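Long-range contacts in thermospermine synthase (Medicago truncatula, PDB 6BQ5), which probably transfers the aminopropyl group of decarboxylated S-adenosylmethionine to spermidine, yielding thermospermine and methylthioadenosine: residues Q57-L62 with K69-D74; G110-T115 with S143-N148. One frame throughout, in Å; residues are numbered along the deposited sequence.

Contact 1: residues Q57-L62 with K69-D74. With MTA (5'-deoxy-5'-methylthioadenosine), chain D.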
loop_
_atom_site.group_PDB
_atom_site.type_symbol
_atom_site.label_atom_id
_atom_site.label_comp_id
_atom_site.label_asym_id
_atom_site.label_seq_id
_atom_site.Cartn_x
_atom_site.Cartn_y
_atom_site.Cartn_z
ATOM N N GLN A 57 -6.624 26.513 -4.142
ATOM C CA GLN A 57 -6.137 25.191 -3.774
ATOM C C GLN A 57 -6.534 24.719 -2.364
ATOM O O GLN A 57 -6.882 25.505 -1.471
ATOM C CB GLN A 57 -4.585 25.110 -3.966
ATOM C CG GLN A 57 -3.787 26.058 -3.075
ATOM C CD GLN A 57 -2.665 26.803 -3.811
ATOM O OE1 GLN A 57 -1.902 26.204 -4.593
ATOM N NE2 GLN A 57 -2.559 28.120 -3.552
ATOM N N ASP A 58 -6.521 23.406 -2.206
ATOM C CA ASP A 58 -6.595 22.771 -0.902
ATOM C C ASP A 58 -5.207 22.757 -0.295
ATOM O O ASP A 58 -4.182 22.671 -1.026
ATOM C CB ASP A 58 -7.107 21.326 -1.043
ATOM C CG ASP A 58 -8.572 21.242 -1.329
ATOM O OD1 ASP A 58 -9.355 22.032 -0.763
ATOM O OD2 ASP A 58 -8.985 20.320 -2.080
ATOM N N ILE A 59 -5.181 22.814 1.027
ATOM C CA ILE A 59 -3.953 22.960 1.817
ATOM C C ILE A 59 -3.912 21.940 2.936
ATOM O O ILE A 59 -4.899 21.777 3.635
ATOM C CB ILE A 59 -3.890 24.335 2.508
ATOM C CG1 ILE A 59 -3.979 25.464 1.463
ATOM C CG2 ILE A 59 -2.568 24.489 3.293
ATOM C CD1 ILE A 59 -4.205 26.843 2.070
ATOM N N ALA A 60 -2.769 21.281 3.126
ATOM C CA ALA A 60 -2.603 20.383 4.246
ATOM C C ALA A 60 -1.184 20.374 4.749
ATOM O O ALA A 60 -0.220 20.567 3.942
ATOM C CB ALA A 60 -3.047 18.985 3.843
ATOM N N LEU A 61 -1.040 20.158 6.055
ATOM C CA LEU A 61 0.253 19.982 6.690
ATOM C C LEU A 61 0.266 18.623 7.365
ATOM O O LEU A 61 -0.494 18.393 8.303
ATOM C CB LEU A 61 0.521 21.062 7.723
ATOM C CG LEU A 61 1.908 21.128 8.343
ATOM C CD1 LEU A 61 2.958 21.491 7.307
ATOM C CD2 LEU A 61 1.941 22.115 9.513
ATOM N N LEU A 62 1.117 17.732 6.905
ATOM C CA LEU A 62 1.236 16.397 7.441
ATOM C C LEU A 62 2.485 16.294 8.295
ATOM O O LEU A 62 3.481 16.939 8.007
ATOM C CB LEU A 62 1.364 15.396 6.309
ATOM C CG LEU A 62 0.341 15.584 5.180
ATOM C CD1 LEU A 62 0.570 14.517 4.144
ATOM C CD2 LEU A 62 -1.055 15.541 5.696
ATOM N N LYS A 69 7.536 17.570 8.920
ATOM C CA LYS A 69 6.308 18.257 8.513
ATOM C C LYS A 69 6.379 18.600 7.049
ATOM O O LYS A 69 7.399 19.106 6.580
ATOM C CB LYS A 69 6.082 19.520 9.293
ATOM C CG LYS A 69 5.853 19.280 10.757
ATOM C CD LYS A 69 5.614 20.610 11.473
ATOM C CE LYS A 69 6.071 20.586 12.935
ATOM N NZ LYS A 69 5.586 19.342 13.619
ATOM N N ALA A 70 5.310 18.281 6.328
ATOM C CA ALA A 70 5.243 18.402 4.875
ATOM C C ALA A 70 3.972 19.188 4.466
ATOM O O ALA A 70 2.856 18.852 4.852
ATOM C CB ALA A 70 5.295 17.040 4.240
ATOM N N LEU A 71 4.179 20.263 3.699
ATOM C CA LEU A 71 3.133 21.087 3.164
ATOM C C LEU A 71 2.702 20.442 1.871
ATOM O O LEU A 71 3.526 20.201 1.000
ATOM C CB LEU A 71 3.637 22.498 2.896
ATOM C CG LEU A 71 2.642 23.479 2.293
ATOM C CD1 LEU A 71 1.535 23.776 3.292
ATOM C CD2 LEU A 71 3.304 24.762 1.825
ATOM N N VAL A 72 1.401 20.189 1.763
ATOM C CA VAL A 72 0.783 19.615 0.574
ATOM C C VAL A 72 -0.296 20.573 0.046
ATOM O O VAL A 72 -1.182 20.949 0.785
ATOM C CB VAL A 72 0.170 18.251 0.909
ATOM C CG1 VAL A 72 -0.577 17.593 -0.285
ATOM C CG2 VAL A 72 1.270 17.338 1.384
ATOM N N LEU A 73 -0.228 20.884 -1.258
ATOM C CA LEU A 73 -1.172 21.759 -1.956
ATOM C C LEU A 73 -1.809 20.973 -3.114
ATOM O O LEU A 73 -1.121 20.359 -3.936
ATOM C CB LEU A 73 -0.459 23.024 -2.468
ATOM C CG LEU A 73 0.246 23.913 -1.426
ATOM C CD1 LEU A 73 0.885 25.106 -2.106
ATOM C CD2 LEU A 73 -0.692 24.402 -0.359
ATOM N N ASP A 74 -3.131 20.963 -3.152
ATOM C CA ASP A 74 -3.871 20.111 -4.054
ATOM C C ASP A 74 -3.347 18.692 -4.115
ATOM O O ASP A 74 -3.272 18.119 -5.170
ATOM C CB ASP A 74 -3.965 20.749 -5.448
ATOM C CG ASP A 74 -5.069 21.823 -5.536
ATOM O OD1 ASP A 74 -6.033 21.791 -4.725
ATOM O OD2 ASP A 74 -4.965 22.687 -6.414
HETATM C CS MTA D . 2.498 25.539 -5.522
HETATM S "S5'" MTA D . 2.409 27.021 -6.444
HETATM C "C5'" MTA D . 3.558 27.966 -5.503
HETATM C "C4'" MTA D . 2.906 29.261 -5.032
HETATM O "O4'" MTA D . 2.550 30.064 -6.143
HETATM C "C2'" MTA D . 0.535 29.737 -5.021
HETATM O "O2'" MTA D . -0.403 30.335 -4.129
HETATM C "C3'" MTA D . 1.617 29.033 -4.238
HETATM O "O3'" MTA D . 1.810 29.529 -2.921
HETATM C "C1'" MTA D . 1.334 30.752 -5.804
HETATM N N9 MTA D . 0.835 31.224 -7.103
HETATM C C8 MTA D . 0.237 30.528 -8.076
HETATM N N7 MTA D . -0.001 31.328 -9.149
HETATM C C5 MTA D . 0.474 32.546 -8.838
HETATM C C6 MTA D . 0.515 33.847 -9.504
HETATM N N6 MTA D . 0.024 33.990 -10.755
HETATM N N1 MTA D . 1.104 34.859 -8.840
HETATM C C2 MTA D . 1.600 34.714 -7.588
HETATM N N3 MTA D . 1.582 33.553 -6.911
HETATM C C4 MTA D . 1.014 32.475 -7.494
HETATM O O HOH W 1 -1.745 23.946 -5.957
#
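Gln57 and Asp74 meet where the two strands start and finish: Asp74 OD2 lies 3.5 Å from Gln57 CB, and Asp74 OD1 takes the backbone N-H of Asp58 at 3.0 Å, from above the carboxylate plane but nearly straight (171°). Asp74 N returns a bond to Asp58 O at 2.9 Å. Beyond Gln57 CB the chain bends at chi2 (-135°), bringing OE1 beside Leu73 CD1 and NE2 to O2' of methylthioadenosine at 3.1 Å; Asp134 OD2 accepts from the same nitrogen. Gln57 OE1 accepts a hydrogen bond from a water at 2.6 Å. Cut back to an alanine, this position would probably leave O2' and Asp134 without their shared donor and the water without this acceptor. Strands 58-64 and 70-73 form an antiparallel beta hairpin in the N-terminal sheet, the axes of 58-62 and 70-73 lying at 161°. Ala60-Val72 and Leu62-Ala70 are its hydrogen-bonded pairs, Val72 N reaching Ala60 O at 2.7 Å. On the face of the non-hydrogen-bonded pairs, Ile59 and Leu73 run alongside each other, CG1 to CD2 3.9 Å, while helix 135-144 packs on Ile59 and Leu61 through Phe140. On the other face Leu62 CD1 meets Val72 CG2 at 4.0 Å, Tyr31 against both.

Contact 2: residues G110-T115 with S143-N148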
loop_
_atom_site.group_PDB
_atom_site.type_symbol
_atom_site.label_atom_id
_atom_site.label_comp_id
_atom_site.label_asym_id
_atom_site.label_seq_id
_atom_site.Cartn_x
_atom_site.Cartn_y
_atom_site.Cartn_z
ATOM N N GLY A 110 5.970 32.105 -3.297
ATOM C CA GLY A 110 6.648 32.116 -1.999
ATOM C C GLY A 110 5.782 32.257 -0.773
ATOM O O GLY A 110 6.301 32.525 0.341
ATOM N N GLY A 111 4.463 32.016 -0.911
ATOM C CA GLY A 111 3.615 31.993 0.271
ATOM C C GLY A 111 4.064 31.078 1.398
ATOM O O GLY A 111 3.733 31.326 2.533
ATOM N N GLU A 112 4.777 30.001 1.074
ATOM C CA GLU A 112 5.283 29.068 2.069
ATOM C C GLU A 112 6.325 29.650 3.026
ATOM O O GLU A 112 6.480 29.185 4.149
ATOM C CB GLU A 112 5.805 27.822 1.320
ATOM C CG GLU A 112 6.439 26.705 2.159
ATOM C CD GLU A 112 7.971 26.762 2.215
ATOM O OE1 GLU A 112 8.583 25.802 2.713
ATOM O OE2 GLU A 112 8.551 27.754 1.745
ATOM N N GLY A 113 7.093 30.618 2.546
ATOM C CA GLY A 113 7.970 31.443 3.384
ATOM C C GLY A 113 9.448 31.061 3.462
ATOM O O GLY A 113 10.238 31.823 4.038
ATOM N N SER A 114 9.832 29.907 2.907
ATOM C CA SER A 114 11.216 29.467 3.032
ATOM C C SER A 114 12.145 30.258 2.063
ATOM O O SER A 114 13.302 30.464 2.379
ATOM C CB SER A 114 11.329 27.952 2.843
ATOM O OG SER A 114 10.644 27.213 3.844
ATOM N N THR A 115 11.632 30.668 0.902
ATOM C CA THR A 115 12.350 31.535 -0.038
ATOM C C THR A 115 12.708 32.874 0.632
ATOM O O THR A 115 13.859 33.331 0.599
ATOM C CB THR A 115 11.535 31.710 -1.351
ATOM O OG1 THR A 115 11.367 30.410 -1.988
ATOM C CG2 THR A 115 12.210 32.681 -2.377
ATOM N N SER A 143 1.076 30.776 10.123
ATOM C CA SER A 143 0.572 30.205 11.364
ATOM C C SER A 143 1.315 28.929 11.758
ATOM O O SER A 143 1.598 28.736 12.951
ATOM C CB SER A 143 -0.935 29.864 11.278
ATOM O OG SER A 143 -1.730 31.012 11.033
ATOM N N TYR A 144 1.585 28.047 10.792
ATOM C CA TYR A 144 1.950 26.659 11.096
ATOM C C TYR A 144 3.348 26.152 10.697
ATOM O O TYR A 144 3.741 25.058 11.117
ATOM C CB TYR A 144 0.907 25.740 10.463
ATOM C CG TYR A 144 -0.518 25.992 10.930
ATOM C CD1 TYR A 144 -0.848 26.015 12.308
ATOM C CD2 TYR A 144 -1.555 26.177 10.008
ATOM C CE1 TYR A 144 -2.157 26.220 12.735
ATOM C CE2 TYR A 144 -2.866 26.381 10.433
ATOM C CZ TYR A 144 -3.170 26.413 11.795
ATOM O OH TYR A 144 -4.499 26.595 12.184
ATOM N N LEU A 145 4.076 26.898 9.873
ATOM C CA LEU A 145 5.454 26.534 9.510
ATOM C C LEU A 145 6.428 27.299 10.393
ATOM O O LEU A 145 6.859 28.383 10.033
ATOM C CB LEU A 145 5.744 26.807 8.026
ATOM C CG LEU A 145 5.056 25.864 7.031
ATOM C CD1 LEU A 145 5.669 26.045 5.647
ATOM C CD2 LEU A 145 5.189 24.405 7.445
ATOM N N VAL A 146 6.799 26.674 11.512
ATOM C CA VAL A 146 7.546 27.306 12.612
ATOM C C VAL A 146 8.907 27.853 12.141
ATOM O O VAL A 146 9.303 28.980 12.478
ATOM C CB VAL A 146 7.702 26.309 13.806
ATOM C CG1 VAL A 146 8.666 26.845 14.869
ATOM C CG2 VAL A 146 6.331 26.013 14.446
ATOM N N VAL A 147 9.590 27.067 11.320
ATOM C CA VAL A 147 10.896 27.435 10.776
ATOM C C VAL A 147 10.884 28.785 10.043
ATOM O O VAL A 147 11.908 29.397 9.933
ATOM C CB VAL A 147 11.455 26.297 9.881
ATOM C CG1 VAL A 147 10.693 26.176 8.555
ATOM C CG2 VAL A 147 12.958 26.435 9.636
ATOM N N ASN A 148 9.733 29.241 9.556
ATOM C CA ASN A 148 9.636 30.550 8.868
ATOM C C ASN A 148 8.998 31.690 9.655
ATOM O O ASN A 148 8.777 32.752 9.108
ATOM C CB ASN A 148 8.902 30.327 7.544
ATOM C CG ASN A 148 9.693 29.402 6.619
ATOM O OD1 ASN A 148 10.908 29.303 6.773
ATOM N ND2 ASN A 148 9.015 28.698 5.705
#
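A type I turn, Gly110 to Gly113, carries Glu112 up against Asn148 and runs into the N-terminus of helix 114-120, with Gly113 as N-cap, while Asn148 ends the short 3-10 segment 146-148 that follows helix 135-144. Gly111 and Gly113 fit the glycine-rich strand-turn-helix of a Rossmann-like fold of the AdoMet methyltransferase type, consistent with the family, and Gly111 N donates to Asp132, an adenosine-binding residue. At Gly113, the positive phi of 98° would jam a CB against the preceding carbonyl oxygen, and that CB would also lie 3.3 Å from Asn148 ND2.

The Asn148 amide is the main polar link between the segments. Its ND2 donates twice: to Glu112 O at 3.0 Å, bent and tilted from the carbonyl plane, and to Ser114 OG, where the acceptor lies in the amide plane. The other end of the amide, OD1, accepts from Arg117 NH1, so both ends of the group are held and its flip is fixed. Glu112, with CG anti to its backbone N (chi1 178°), bends at chi2 and folds its carboxylate back over the helix start: OE2 takes Ser114 N at 2.8 Å, while Ser114 OG donates to OE1. The hydroxyl thus donates a hydrogen bond to the carboxylate while accepting one from the amide. The carboxylate and amide planes stand 75° apart.

Leu145, the first residue to leave the helix, supplies the apolar part. Its side chain crosses that of Glu112 at about a right angle, and its CD1 methyl is 3.6 Å from both Glu112 CG and Glu112 O.

The two contacts follow in series along the chain, contact 1 closing at residue 74 before contact 2 opens at 110, and their centres are 12 Å apart on the same side of the chain's centre. Contact 1 belongs to the five-stranded N-terminal beta sheet of the tetramerisation domain, contact 2 to the Rossmann-like synthase domain. They touch directly: Leu61 CD1 lies 3.7 Å from Leu145 CD2, and Leu71 CD2 is equally close to Glu112 CG. Helix 135-144 leads into the second segment of contact 2 and packs against the hairpin of contact 1. The methylthioadenosine lies beside this junction, hydrogen-bonded to Gln57 at the start of the hairpin and to Asp132, Asp163 and Ala164 of the synthase domain, so both parts line one site.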